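Local coordinates for ABC-type transport system, molybdenum-specific extracellular solute-binding protein (Clostridium difficile, PDB 4KD5) that probably binds molybdate, and perhaps tungstate, outside the cell as the substrate-capturing component of an ABC-type molybdenum importer, at residues Cys56-Ser61 with Tyr194-Ile199; Leu75-Thr80 with Val198-Lys203; Leu91-Asp96 with Lys177-Glu182. All coordinates share one frame; numbering follows the deposited sequence. Where two conformers were deposited one is given.

Interaction 1: Cys56-Ser61 with Tyr194-Ile199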
ATOM      1  N   CYS A  56     -16.711  -5.675   2.429  0.63 56.59           N
ATOM      2  CA  CYS A  56     -15.844  -6.730   1.925  0.63 55.52           C
ATOM      3  C   CYS A  56     -14.609  -6.109   1.293  0.63 53.80           C
ATOM      4  O   CYS A  56     -14.679  -5.031   0.712  0.63 56.41           O
ATOM      5  CB  CYS A  56     -16.594  -7.591   0.910  0.63 54.75           C
ATOM      6  SG  CYS A  56     -17.977  -8.511   1.612  0.63 61.25           S
ATOM      7  N   ASP A  57     -13.474  -6.787   1.418  1.00 48.94           N
ATOM      8  CA  ASP A  57     -12.215  -6.266   0.896  1.00 57.75           C
ATOM      9  C   ASP A  57     -11.784  -6.919  -0.410  1.00 54.38           C
ATOM     10  O   ASP A  57     -11.362  -6.235  -1.339  1.00 54.01           O
ATOM     11  CB  ASP A  57     -11.099  -6.410   1.938  1.00 52.10           C
ATOM     12  CG  ASP A  57     -11.372  -5.617   3.194  1.00 55.37           C
ATOM     13  OD1 ASP A  57     -11.428  -4.376   3.108  1.00 55.19           O
ATOM     14  OD2 ASP A  57     -11.527  -6.239   4.262  1.00 60.00           O
ATOM     15  N   LEU A  58     -11.890  -8.241  -0.469  1.00 55.82           N
ATOM     16  CA  LEU A  58     -11.550  -8.990  -1.672  1.00 56.89           C
ATOM     17  C   LEU A  58     -12.685  -9.963  -1.997  1.00 59.62           C
ATOM     18  O   LEU A  58     -13.337 -10.488  -1.088  1.00 67.63           O
ATOM     19  CB  LEU A  58     -10.237  -9.752  -1.475  1.00 57.55           C
ATOM     20  CG  LEU A  58      -9.509 -10.260  -2.723  1.00 57.13           C
ATOM     21  CD1 LEU A  58      -8.626  -9.177  -3.315  1.00 49.23           C
ATOM     22  CD2 LEU A  58      -8.669 -11.477  -2.386  1.00 62.89           C
ATOM     23  N   PHE A  59     -12.932 -10.190  -3.283  1.00 51.70           N
ATOM     24  CA  PHE A  59     -13.983 -11.109  -3.707  1.00 49.92           C
ATOM     25  C   PHE A  59     -13.444 -12.091  -4.749  1.00 49.03           C
ATOM     26  O   PHE A  59     -12.858 -11.683  -5.754  1.00 50.78           O
ATOM     27  CB  PHE A  59     -15.175 -10.320  -4.253  1.00 50.32           C
ATOM     28  CG  PHE A  59     -16.283 -11.176  -4.800  1.00 54.34           C
ATOM     29  CD1 PHE A  59     -16.662 -12.348  -4.163  1.00 58.02           C
ATOM     30  CD2 PHE A  59     -16.972 -10.784  -5.935  1.00 54.87           C
ATOM     31  CE1 PHE A  59     -17.690 -13.123  -4.665  1.00 54.94           C
ATOM     32  CE2 PHE A  59     -18.000 -11.550  -6.442  1.00 52.95           C
ATOM     33  CZ  PHE A  59     -18.361 -12.722  -5.807  1.00 56.11           C
ATOM     34  N   ILE A  60     -13.628 -13.383  -4.488  1.00 45.41           N
ATOM     35  CA  ILE A  60     -13.256 -14.430  -5.434  1.00 48.44           C
ATOM     36  C   ILE A  60     -14.525 -15.120  -5.922  1.00 52.41           C
ATOM     37  O   ILE A  60     -15.273 -15.695  -5.126  1.00 53.80           O
ATOM     38  CB  ILE A  60     -12.333 -15.470  -4.787  1.00 46.05           C
ATOM     39  CG1 ILE A  60     -11.251 -14.786  -3.953  1.00 42.82           C
ATOM     40  CG2 ILE A  60     -11.708 -16.359  -5.849  1.00 47.25           C
ATOM     41  CD1 ILE A  60     -10.324 -15.751  -3.232  1.00 36.00           C
ATOM     42  N   SER A  61     -14.765 -15.073  -7.229  1.00 53.86           N
ATOM     43  CA  SER A  61     -16.023 -15.562  -7.782  1.00 58.73           C
ATOM     44  C   SER A  61     -15.885 -16.900  -8.500  1.00 62.80           C
ATOM     45  O   SER A  61     -14.780 -17.329  -8.818  1.00 65.05           O
ATOM     46  CB  SER A  61     -16.604 -14.527  -8.739  1.00 66.46           C
ATOM     47  OG  SER A  61     -18.010 -14.547  -8.681  1.00 76.81           O
ATOM     48  N   TYR A 194     -12.065 -18.694 -12.116  1.00 53.80           N
ATOM     49  CA  TYR A 194     -12.435 -18.032 -10.875  1.00 46.49           C
ATOM     50  C   TYR A 194     -11.761 -16.665 -10.822  1.00 49.06           C
ATOM     51  O   TYR A 194     -10.558 -16.569 -10.570  1.00 53.64           O
ATOM     52  CB  TYR A 194     -12.036 -18.891  -9.666  1.00 43.21           C
ATOM     53  CG  TYR A 194     -12.654 -20.279  -9.653  1.00 48.27           C
ATOM     54  CD1 TYR A 194     -12.138 -21.298 -10.441  1.00 47.47           C
ATOM     55  CD2 TYR A 194     -13.748 -20.568  -8.849  1.00 51.98           C
ATOM     56  CE1 TYR A 194     -12.698 -22.564 -10.437  1.00 62.38           C
ATOM     57  CE2 TYR A 194     -14.316 -21.836  -8.836  1.00 59.26           C
ATOM     58  CZ  TYR A 194     -13.784 -22.829  -9.633  1.00 65.39           C
ATOM     59  OH  TYR A 194     -14.337 -24.089  -9.629  1.00 64.18           O
ATOM     60  N   PRO A 195     -12.531 -15.597 -11.087  1.00 54.38           N
ATOM     61  CA  PRO A 195     -11.954 -14.247 -11.068  1.00 51.62           C
ATOM     62  C   PRO A 195     -11.834 -13.689  -9.654  1.00 49.47           C
ATOM     63  O   PRO A 195     -12.654 -14.022  -8.788  1.00 47.05           O
ATOM     64  CB  PRO A 195     -12.965 -13.423 -11.870  1.00 49.24           C
ATOM     65  CG  PRO A 195     -14.266 -14.128 -11.663  1.00 57.15           C
ATOM     66  CD  PRO A 195     -13.947 -15.598 -11.502  1.00 54.88           C
ATOM     67  N   VAL A 196     -10.816 -12.858  -9.428  1.00 38.59           N
ATOM     68  CA  VAL A 196     -10.635 -12.190  -8.147  1.00 33.62           C
ATOM     69  C   VAL A 196     -10.639 -10.680  -8.386  1.00 40.20           C
ATOM     70  O   VAL A 196     -10.253 -10.219  -9.459  1.00 41.22           O
ATOM     71  CB  VAL A 196      -9.311 -12.636  -7.461  1.00 43.30           C
ATOM     72  CG1 VAL A 196      -8.104 -12.222  -8.287  1.00 42.57           C
ATOM     73  CG2 VAL A 196      -9.195 -12.071  -6.050  1.00 33.36           C
ATOM     74  N   SER A 197     -11.097  -9.910  -7.403  1.00 40.35           N
ATOM     75  CA  SER A 197     -11.019  -8.452  -7.492  1.00 45.86           C
ATOM     76  C   SER A 197     -11.006  -7.801  -6.114  1.00 48.23           C
ATOM     77  O   SER A 197     -11.625  -8.310  -5.180  1.00 51.62           O
ATOM     78  CB  SER A 197     -12.187  -7.900  -8.312  1.00 47.37           C
ATOM     79  OG  SER A 197     -12.080  -6.495  -8.447  1.00 61.00           O
ATOM     80  N   VAL A 198     -10.303  -6.679  -5.988  1.00 45.64           N
ATOM     81  CA  VAL A 198     -10.376  -5.877  -4.771  1.00 48.72           C
ATOM     82  C   VAL A 198     -11.658  -5.048  -4.827  1.00 49.87           C
ATOM     83  O   VAL A 198     -12.006  -4.511  -5.882  1.00 46.76           O
ATOM     84  CB  VAL A 198      -9.154  -4.952  -4.622  1.00 48.15           C
ATOM     85  CG1 VAL A 198      -9.303  -4.048  -3.408  1.00 36.60           C
ATOM     86  CG2 VAL A 198      -7.885  -5.768  -4.495  1.00 46.17           C
ATOM     87  N   ILE A 199     -12.363  -4.954  -3.704  1.00 44.98           N
ATOM     88  CA  ILE A 199     -13.612  -4.201  -3.645  1.00 45.31           C
ATOM     89  C   ILE A 199     -13.336  -2.701  -3.488  1.00 44.34           C
ATOM     90  O   ILE A 199     -12.461  -2.308  -2.717  1.00 46.14           O
ATOM     91  CB  ILE A 199     -14.496  -4.714  -2.498  1.00 54.72           C
ATOM     92  CG1 ILE A 199     -14.730  -6.217  -2.648  1.00 54.52           C
ATOM     93  CG2 ILE A 199     -15.822  -3.989  -2.462  1.00 52.36           C
ATOM     94  CD1 ILE A 199     -15.369  -6.603  -3.965  1.00 44.89           C
TER

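Interaction 2: Leu75-Thr80 with Val198-Lys203. With FMT (formic acid), chain H.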
ATOM      1  N   LEU A  75     -18.276  -0.953  -8.361  1.00 49.94           N
ATOM      2  CA  LEU A  75     -18.060  -1.393  -6.990  1.00 44.82           C
ATOM      3  C   LEU A  75     -16.723  -2.121  -6.853  1.00 51.85           C
ATOM      4  O   LEU A  75     -16.402  -2.655  -5.788  1.00 55.29           O
ATOM      5  CB  LEU A  75     -19.210  -2.291  -6.529  1.00 46.55           C
ATOM      6  CG  LEU A  75     -20.593  -1.639  -6.475  1.00 49.13           C
ATOM      7  CD1 LEU A  75     -21.669  -2.657  -6.150  1.00 47.52           C
ATOM      8  CD2 LEU A  75     -20.619  -0.524  -5.451  1.00 49.05           C
ATOM      9  N   LEU A  76     -15.939  -2.123  -7.930  1.00 48.66           N
ATOM     10  CA  LEU A  76     -14.647  -2.804  -7.940  1.00 41.58           C
ATOM     11  C   LEU A  76     -13.505  -1.835  -8.211  1.00 46.74           C
ATOM     12  O   LEU A  76     -13.696  -0.806  -8.867  1.00 48.53           O
ATOM     13  CB  LEU A  76     -14.623  -3.906  -9.003  1.00 40.15           C
ATOM     14  CG  LEU A  76     -15.606  -5.067  -8.877  1.00 40.63           C
ATOM     15  CD1 LEU A  76     -15.359  -6.112  -9.952  1.00 47.28           C
ATOM     16  CD2 LEU A  76     -15.501  -5.703  -7.512  1.00 38.39           C
ATOM     17  N   VAL A  77     -12.325  -2.162  -7.692  1.00 46.27           N
ATOM     18  CA  VAL A  77     -11.093  -1.522  -8.132  1.00 46.74           C
ATOM     19  C   VAL A  77     -10.716  -2.230  -9.436  1.00 49.20           C
ATOM     20  O   VAL A  77     -10.124  -3.312  -9.411  1.00 45.79           O
ATOM     21  CB  VAL A  77      -9.971  -1.672  -7.084  1.00 47.41           C
ATOM     22  CG1 VAL A  77      -8.748  -0.867  -7.490  1.00 36.35           C
ATOM     23  CG2 VAL A  77     -10.455  -1.212  -5.719  1.00 41.32           C
ATOM     24  N   SER A  78     -11.084  -1.620 -10.562  1.00 48.49           N
ATOM     25  CA  SER A  78     -11.032  -2.258 -11.883  1.00 49.82           C
ATOM     26  C   SER A  78      -9.700  -2.908 -12.267  1.00 51.13           C
ATOM     27  O   SER A  78      -9.677  -4.021 -12.795  1.00 50.04           O
ATOM     28  CB  SER A  78     -11.452  -1.265 -12.971  1.00 50.62           C
ATOM     29  OG  SER A  78     -12.790  -0.852 -12.807  1.00 57.74           O
ATOM     30  N   ASP A  79      -8.598  -2.211 -12.013  1.00 56.77           N
ATOM     31  CA  ASP A  79      -7.282  -2.707 -12.403  1.00 59.27           C
ATOM     32  C   ASP A  79      -6.814  -3.914 -11.584  1.00 50.66           C
ATOM     33  O   ASP A  79      -5.775  -4.500 -11.880  1.00 54.20           O
ATOM     34  CB  ASP A  79      -6.239  -1.586 -12.355  1.00 74.25           C
ATOM     35  CG  ASP A  79      -6.528  -0.563 -11.276  1.00 86.80           C
ATOM     36  OD1 ASP A  79      -5.592  -0.212 -10.521  1.00 86.68           O
ATOM     37  OD2 ASP A  79      -7.684  -0.099 -11.189  1.00 94.81           O
ATOM     38  N   THR A  80      -7.585  -4.289 -10.566  1.00 43.13           N
ATOM     39  CA  THR A  80      -7.278  -5.480  -9.775  1.00 46.52           C
ATOM     40  C   THR A  80      -8.044  -6.696 -10.273  1.00 53.51           C
ATOM     41  O   THR A  80      -7.902  -7.785  -9.722  1.00 60.32           O
ATOM     42  CB  THR A  80      -7.571  -5.284  -8.276  1.00 44.30           C
ATOM     43  OG1 THR A  80      -8.984  -5.179  -8.069  1.00 48.02           O
ATOM     44  CG2 THR A  80      -6.885  -4.035  -7.762  1.00 48.81           C
ATOM     45  N   VAL A 198     -10.303  -6.679  -5.988  1.00 45.64           N
ATOM     46  CA  VAL A 198     -10.376  -5.877  -4.771  1.00 48.72           C
ATOM     47  C   VAL A 198     -11.658  -5.048  -4.827  1.00 49.87           C
ATOM     48  O   VAL A 198     -12.006  -4.511  -5.882  1.00 46.76           O
ATOM     49  CB  VAL A 198      -9.154  -4.952  -4.622  1.00 48.15           C
ATOM     50  CG1 VAL A 198      -9.303  -4.048  -3.408  1.00 36.60           C
ATOM     51  CG2 VAL A 198      -7.885  -5.768  -4.495  1.00 46.17           C
ATOM     52  N   ILE A 199     -12.363  -4.954  -3.704  1.00 44.98           N
ATOM     53  CA  ILE A 199     -13.612  -4.201  -3.645  1.00 45.31           C
ATOM     54  C   ILE A 199     -13.336  -2.701  -3.488  1.00 44.34           C
ATOM     55  O   ILE A 199     -12.461  -2.308  -2.717  1.00 46.14           O
ATOM     56  CB  ILE A 199     -14.496  -4.714  -2.498  1.00 54.72           C
ATOM     57  CG1 ILE A 199     -14.730  -6.217  -2.648  1.00 54.52           C
ATOM     58  CG2 ILE A 199     -15.822  -3.989  -2.462  1.00 52.36           C
ATOM     59  CD1 ILE A 199     -15.369  -6.603  -3.965  1.00 44.89           C
ATOM     60  N   LYS A 200     -14.079  -1.872  -4.219  1.00 45.75           N
ATOM     61  CA  LYS A 200     -13.856  -0.423  -4.247  1.00 53.82           C
ATOM     62  C   LYS A 200     -14.077   0.240  -2.889  1.00 54.25           C
ATOM     63  O   LYS A 200     -13.302   1.101  -2.473  1.00 49.91           O
ATOM     64  CB  LYS A 200     -14.771   0.216  -5.296  1.00 57.76           C
ATOM     65  CG  LYS A 200     -14.535   1.695  -5.532  1.00 58.82           C
ATOM     66  CD  LYS A 200     -13.222   1.933  -6.251  1.00 63.07           C
ATOM     67  CE  LYS A 200     -13.389   2.969  -7.351  1.00 75.15           C
ATOM     68  NZ  LYS A 200     -14.492   2.610  -8.287  1.00 78.84           N
ATOM     69  N   ALA A 201     -15.131  -0.176  -2.196  1.00 56.60           N
ATOM     70  CA  ALA A 201     -15.492   0.427  -0.912  1.00 59.86           C
ATOM     71  C   ALA A 201     -14.574   0.015   0.233  1.00 63.80           C
ATOM     72  O   ALA A 201     -14.685   0.542   1.340  1.00 64.92           O
ATOM     73  CB  ALA A 201     -16.926   0.112  -0.564  1.00 60.50           C
ATOM     74  N   SER A 202     -13.689  -0.942  -0.030  1.00 62.24           N
ATOM     75  CA  SER A 202     -12.757  -1.429   0.986  1.00 53.97           C
ATOM     76  C   SER A 202     -11.939  -0.299   1.598  1.00 52.60           C
ATOM     77  O   SER A 202     -11.501   0.617   0.898  1.00 59.28           O
ATOM     78  CB  SER A 202     -11.814  -2.465   0.384  1.00 50.38           C
ATOM     79  OG  SER A 202     -10.734  -2.723   1.251  1.00 50.23           O
ATOM     80  N   LYS A 203     -11.740  -0.368   2.907  1.00 56.31           N
ATOM     81  CA  LYS A 203     -10.945   0.626   3.615  1.00 58.25           C
ATOM     82  C   LYS A 203      -9.492   0.187   3.715  1.00 56.70           C
ATOM     83  O   LYS A 203      -8.666   0.869   4.316  1.00 58.91           O
ATOM     84  CB  LYS A 203     -11.534   0.881   5.005  1.00 62.10           C
ATOM     85  CG  LYS A 203     -12.709   1.848   5.009  1.00 69.50           C
ATOM     86  CD  LYS A 203     -13.804   1.397   5.967  1.00 78.89           C
ATOM     87  CE  LYS A 203     -14.382   2.574   6.740  1.00 91.14           C
ATOM     88  NZ  LYS A 203     -14.756   3.710   5.855  1.00 97.48           N
TER
HETATM   89  C   FMT H 303     -18.338  -1.814  -3.196  1.00 82.31           C
HETATM   90  O1  FMT H 303     -17.402  -1.069  -3.491  1.00 72.93           O
HETATM   91  O2  FMT H 303     -19.035  -1.709  -2.185  1.00 80.88           O

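Interaction 3: Leu91-Asp96 with Lys177-Glu182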
ATOM      1  N   LEU A  91     -12.884 -36.590 -17.031  1.00 53.27           N
ATOM      2  CA  LEU A  91     -13.628 -37.840 -17.123  1.00 49.40           C
ATOM      3  C   LEU A  91     -13.126 -38.810 -16.052  1.00 47.10           C
ATOM      4  O   LEU A  91     -11.939 -39.148 -16.013  1.00 48.13           O
ATOM      5  CB  LEU A  91     -13.450 -38.460 -18.508  1.00 49.56           C
ATOM      6  CG  LEU A  91     -14.124 -39.806 -18.785  1.00 53.34           C
ATOM      7  CD1 LEU A  91     -15.635 -39.688 -18.721  1.00 50.40           C
ATOM      8  CD2 LEU A  91     -13.694 -40.366 -20.134  1.00 52.95           C
ATOM      9  N   ILE A  92     -14.025 -39.257 -15.181  1.00 43.59           N
ATOM     10  CA  ILE A  92     -13.642 -40.170 -14.106  1.00 49.10           C
ATOM     11  C   ILE A  92     -14.269 -41.560 -14.240  1.00 53.13           C
ATOM     12  O   ILE A  92     -15.275 -41.744 -14.929  1.00 55.65           O
ATOM     13  CB  ILE A  92     -13.995 -39.605 -12.723  1.00 52.43           C
ATOM     14  CG1 ILE A  92     -15.499 -39.366 -12.612  1.00 46.57           C
ATOM     15  CG2 ILE A  92     -13.213 -38.326 -12.439  1.00 51.86           C
ATOM     16  CD1 ILE A  92     -15.960 -39.067 -11.209  1.00 45.47           C
ATOM     17  N   SER A  93     -13.668 -42.529 -13.557  1.00 52.06           N
ATOM     18  CA  SER A  93     -14.208 -43.879 -13.447  1.00 54.78           C
ATOM     19  C   SER A  93     -13.810 -44.419 -12.078  1.00 60.95           C
ATOM     20  O   SER A  93     -13.164 -43.719 -11.303  1.00 59.68           O
ATOM     21  CB  SER A  93     -13.670 -44.773 -14.559  1.00 60.98           C
ATOM     22  OG  SER A  93     -12.266 -44.885 -14.486  1.00 69.45           O
ATOM     23  N   SER A  94     -14.190 -45.654 -11.769  1.00 64.60           N
ATOM     24  CA  SER A  94     -13.729 -46.271 -10.531  1.00 64.86           C
ATOM     25  C   SER A  94     -12.238 -46.561 -10.667  1.00 70.18           C
ATOM     26  O   SER A  94     -11.711 -46.586 -11.778  1.00 71.73           O
ATOM     27  CB  SER A  94     -14.507 -47.549 -10.226  1.00 68.43           C
ATOM     28  OG  SER A  94     -14.227 -48.559 -11.169  1.00 77.00           O
ATOM     29  N   ALA A  95     -11.553 -46.767  -9.545  1.00 68.42           N
ATOM     30  CA  ALA A  95     -10.104 -46.975  -9.566  1.00 77.25           C
ATOM     31  C   ALA A  95      -9.696 -48.242 -10.319  1.00 84.18           C
ATOM     32  O   ALA A  95      -8.656 -48.271 -10.978  1.00 86.15           O
ATOM     33  CB  ALA A  95      -9.547 -46.989  -8.154  1.00 79.44           C
ATOM     34  N   ASP A  96     -10.516 -49.283 -10.216  0.78 85.58           N
ATOM     35  CA  ASP A  96     -10.218 -50.562 -10.856  0.78 91.43           C
ATOM     36  C   ASP A  96     -10.954 -50.740 -12.185  0.78 89.71           C
ATOM     37  O   ASP A  96     -10.963 -51.831 -12.757  0.78 91.84           O
ATOM     38  CB  ASP A  96     -10.573 -51.716  -9.916  0.78 98.87           C
ATOM     39  CG  ASP A  96      -9.907 -51.592  -8.557  0.78105.58           C
ATOM     40  OD1 ASP A  96     -10.472 -52.122  -7.577  0.78108.71           O
ATOM     41  OD2 ASP A  96      -8.826 -50.974  -8.467  0.78106.80           O
ATOM     42  N   LYS A 177     -10.611 -43.789  -4.496  1.00 79.58           N
ATOM     43  CA  LYS A 177     -11.659 -44.721  -4.906  1.00 79.39           C
ATOM     44  C   LYS A 177     -12.023 -44.525  -6.372  1.00 77.62           C
ATOM     45  O   LYS A 177     -12.436 -45.464  -7.051  1.00 77.92           O
ATOM     46  CB  LYS A 177     -12.904 -44.541  -4.039  1.00 80.46           C
ATOM     47  CG  LYS A 177     -12.633 -44.534  -2.544  1.00 88.26           C
ATOM     48  CD  LYS A 177     -11.796 -45.730  -2.114  1.00 95.48           C
ATOM     49  CE  LYS A 177     -11.452 -45.653  -0.629  1.00 96.49           C
ATOM     50  NZ  LYS A 177     -10.387 -46.626  -0.247  1.00 95.75           N
ATOM     51  N   ILE A 178     -11.871 -43.294  -6.848  1.00 78.80           N
ATOM     52  CA  ILE A 178     -12.055 -42.981  -8.259  1.00 70.99           C
ATOM     53  C   ILE A 178     -10.701 -42.703  -8.892  1.00 74.82           C
ATOM     54  O   ILE A 178      -9.699 -42.562  -8.190  1.00 77.01           O
ATOM     55  CB  ILE A 178     -12.943 -41.744  -8.466  1.00 65.57           C
ATOM     56  CG1 ILE A 178     -12.285 -40.502  -7.871  1.00 66.06           C
ATOM     57  CG2 ILE A 178     -14.314 -41.955  -7.859  1.00 64.87           C
ATOM     58  CD1 ILE A 178     -12.076 -39.396  -8.875  1.00 66.77           C
ATOM     59  N   LYS A 179     -10.682 -42.607 -10.217  1.00 74.42           N
ATOM     60  CA  LYS A 179      -9.467 -42.267 -10.946  1.00 54.20           C
ATOM     61  C   LYS A 179      -9.802 -41.339 -12.113  1.00 59.24           C
ATOM     62  O   LYS A 179     -10.879 -41.445 -12.705  1.00 56.64           O
ATOM     63  CB  LYS A 179      -8.765 -43.541 -11.419  1.00 65.55           C
ATOM     64  CG  LYS A 179      -8.627 -43.681 -12.925  1.00 68.96           C
ATOM     65  CD  LYS A 179      -8.260 -45.117 -13.284  1.00 76.74           C
ATOM     66  CE  LYS A 179      -8.100 -45.287 -14.788  1.00 77.64           C
ATOM     67  NZ  LYS A 179      -7.866 -46.709 -15.173  1.00 83.28           N
ATOM     68  N   VAL A 180      -8.896 -40.415 -12.425  1.00 55.62           N
ATOM     69  CA  VAL A 180      -9.111 -39.479 -13.529  1.00 49.86           C
ATOM     70  C   VAL A 180      -8.605 -40.088 -14.829  1.00 61.45           C
ATOM     71  O   VAL A 180      -7.397 -40.187 -15.050  1.00 64.31           O
ATOM     72  CB  VAL A 180      -8.417 -38.130 -13.269  1.00 48.30           C
ATOM     73  CG1 VAL A 180      -8.630 -37.178 -14.435  1.00 45.86           C
ATOM     74  CG2 VAL A 180      -8.943 -37.510 -11.990  1.00 52.19           C
ATOM     75  N   VAL A 181      -9.541 -40.496 -15.683  1.00 65.56           N
ATOM     76  CA  VAL A 181      -9.221 -41.178 -16.933  1.00 64.94           C
ATOM     77  C   VAL A 181      -8.550 -40.254 -17.946  1.00 57.05           C
ATOM     78  O   VAL A 181      -7.526 -40.593 -18.539  1.00 54.12           O
ATOM     79  CB  VAL A 181     -10.492 -41.757 -17.570  1.00 72.98           C
ATOM     80  CG1 VAL A 181     -10.162 -42.445 -18.868  1.00 77.93           C
ATOM     81  CG2 VAL A 181     -11.173 -42.729 -16.622  1.00 75.70           C
ATOM     82  N   GLU A 182      -9.143 -39.083 -18.142  1.00 59.15           N
ATOM     83  CA  GLU A 182      -8.641 -38.122 -19.113  1.00 64.84           C
ATOM     84  C   GLU A 182      -9.243 -36.750 -18.839  1.00 61.71           C
ATOM     85  O   GLU A 182     -10.385 -36.647 -18.384  1.00 57.27           O
ATOM     86  CB  GLU A 182      -8.992 -38.575 -20.535  1.00 71.49           C
ATOM     87  CG  GLU A 182      -8.321 -37.763 -21.634  1.00 75.89           C
ATOM     88  CD  GLU A 182      -8.707 -38.226 -23.030  1.00 82.57           C
ATOM     89  OE1 GLU A 182      -8.563 -37.428 -23.978  1.00 88.01           O
ATOM     90  OE2 GLU A 182      -9.145 -39.387 -23.182  1.00 77.43           O
TER

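Interaction 1: Cys56-Ser61 with Tyr194-Ile199
An antiparallel ladder in the central sheet of the first lobe joins Leu58-Ile60 to Val196-Val198. Ser197 faces Phe59 as a hydrogen-bonded pair: its N-H donates to Phe59 O (3.0 Å) and its O accepts from Phe59 N. The ladder runs on at both ends: Ser61 N binds Pro195 O at 2.8 Å in a nearly straight bond (173°), and Ile199 N reaches Asp57 O at 2.9 Å from well above the carbonyl plane.

On the face of Leu58 and Ile60, the two methyls of Leu58 divide their partners: CD2 touches Val196 CG2 and CD1 touches Val198 CG2, both at 3.7 Å. Val196 CG2 also lies alongside Ile60 CG1, pointing the same way. On the face of Phe59, chi1 of -55° and chi2 of -58° turn Ile199 CD1 back onto Phe59 CB (3.7 Å); Ile199 CB lies 3.2 Å from Cys56 O. Helix 205-215 covers the Leu58 face and helix 43-52 packs on Phe59. Strand 58-60 runs parallel to 6-13 on its other side, and the late strand 193-198 enters antiparallel beside it, as in the type II periplasmic binding-protein fold.

Interaction 2: Leu75-Thr80 with Val198-Lys203
Lys200 CB sits over one face of the Leu75-Leu76 peptide group, 3.4 Å from Leu75 C, while Ile199 CG2 lies beyond the oxygen end. On the same side as that CB, Lys200 N donates to Leu75 O (2.9 Å) from 47° above the carbonyl plane, so the start of Lys200 lies over that one face. A second flat group, a formic acid molecule probably left from crystallisation, is sandwiched: Ile199 CG2 covers one face, 3.4 Å from its carbon, and Leu75 CD2 the opposite face at 3.5 Å. Ala201 N, standing out of the plane on the Ile199 side, donates to its O1, and Ala201 CB lies near both oxygens.

Further along, Val77 N binds Val198 O at 3.0 Å, and Val77 CG2 rests on Val198 CG1. Thr80 then closes the contact with a relay: OG1 accepts from Val198 N (2.9 Å) and donates to Val77 O (2.6 Å), which also takes the N-H of Thr80. Its chi1 of 69° tucks OG1 between its own N and carbonyl carbon, where it can serve both segments. The Thr80 and Val198 side chains cross at about a right angle, CG2 against CG2. Leu76 CD2 meets Ile199 CD1.

Each of two tight turns, Val77-Thr80 and the type I turn Ile199-Ser202, is tied to the segment beside the other: Val77 and Thr80 to Val198, Lys200 to Leu75. Asp149 of the second subunit bonds Ser78 OG. Within the chain, the contact lies between helix 65-72, which packs on Leu75 and Leu76, and helix 205-215, which packs on Thr80 and Val198, just past the end of strand 193-198.

Interaction 3: Leu91-Asp96 with Lys177-Glu182
A classic beta bulge marks the antiparallel pairing of Leu91-Ser94 with Ile178-Glu182: Val181 and Glu182 both stand opposite Leu91, one residue of the second strand being extra. Leu91 N bonds Glu182 O and Leu91 O takes Val181 N, each at 2.8 Å, the former almost straight (171°) and the latter clearly bent (138°). Val181 has a helix-like backbone there, which pushes its side chain toward the neighbouring strand. Past the bulge the ladder is regular, with Ser93 and Lys179 exchanging two backbone bonds and Ala95 N ending it on Lys177 O.

The shape of the contact follows from this kink. Val181 makes the main bump: with CG1 anti to its own N (chi1 179°), CG2 is swung inward over the shallow groove between Leu91 O and the Ser93 hydroxyl. On the same side Lys179 lays its extended chain along the end of the partner strand and the residue beyond it, CD passing 3.9 Å from Ala95 O and CG beside Ser93 OG. The lysine chain thus runs over Ser93 OG and the backbone of Ser94 and Ala95, while Ala95 CB rests on Lys177 O. The opposite face is apolar. The Ile92 and Ile178 side chains cross obliquely, CG2 against CD1 at 3.9 Å, and Val180 CG2 lies more loosely beside Ile92 CG2. Leu154 of helix 150-159 packs against both isoleucines, while strand 164-168 borders strand 82-94 and touches Leu91 and Ile92, so the pair belongs to the mixed sheet of the second lobe. Outside the ladder, Glu182 OE2 accepts from Met102 N. Ser93 OG donates to Ser94 O (3.2 Å), arriving 25° off the carbonyl plane, and Val181 CG2 lies against that same hydroxyl.

From the N terminus, residues 56-61 open interaction 1, the longest of the three loops, which closes at 194-199. Inside it, 75-80 opens interaction 2, whose closing segment 198-203 overlaps that of interaction 1 at Val198 and Ile199. Interaction 3, between 91-96 and 177-182, is nested within both. Interactions 1 and 2 touch, with a probable hydrogen bond from Ser202 OG to Asp57 OD1, and secure the returning chain to the first lobe. Interaction 3 lies on the other side of the chain's centre, about 33 Å from interaction 1 between centres. Strand 82-94, a neighbour of both 193-198 and 178-183, links the two regions.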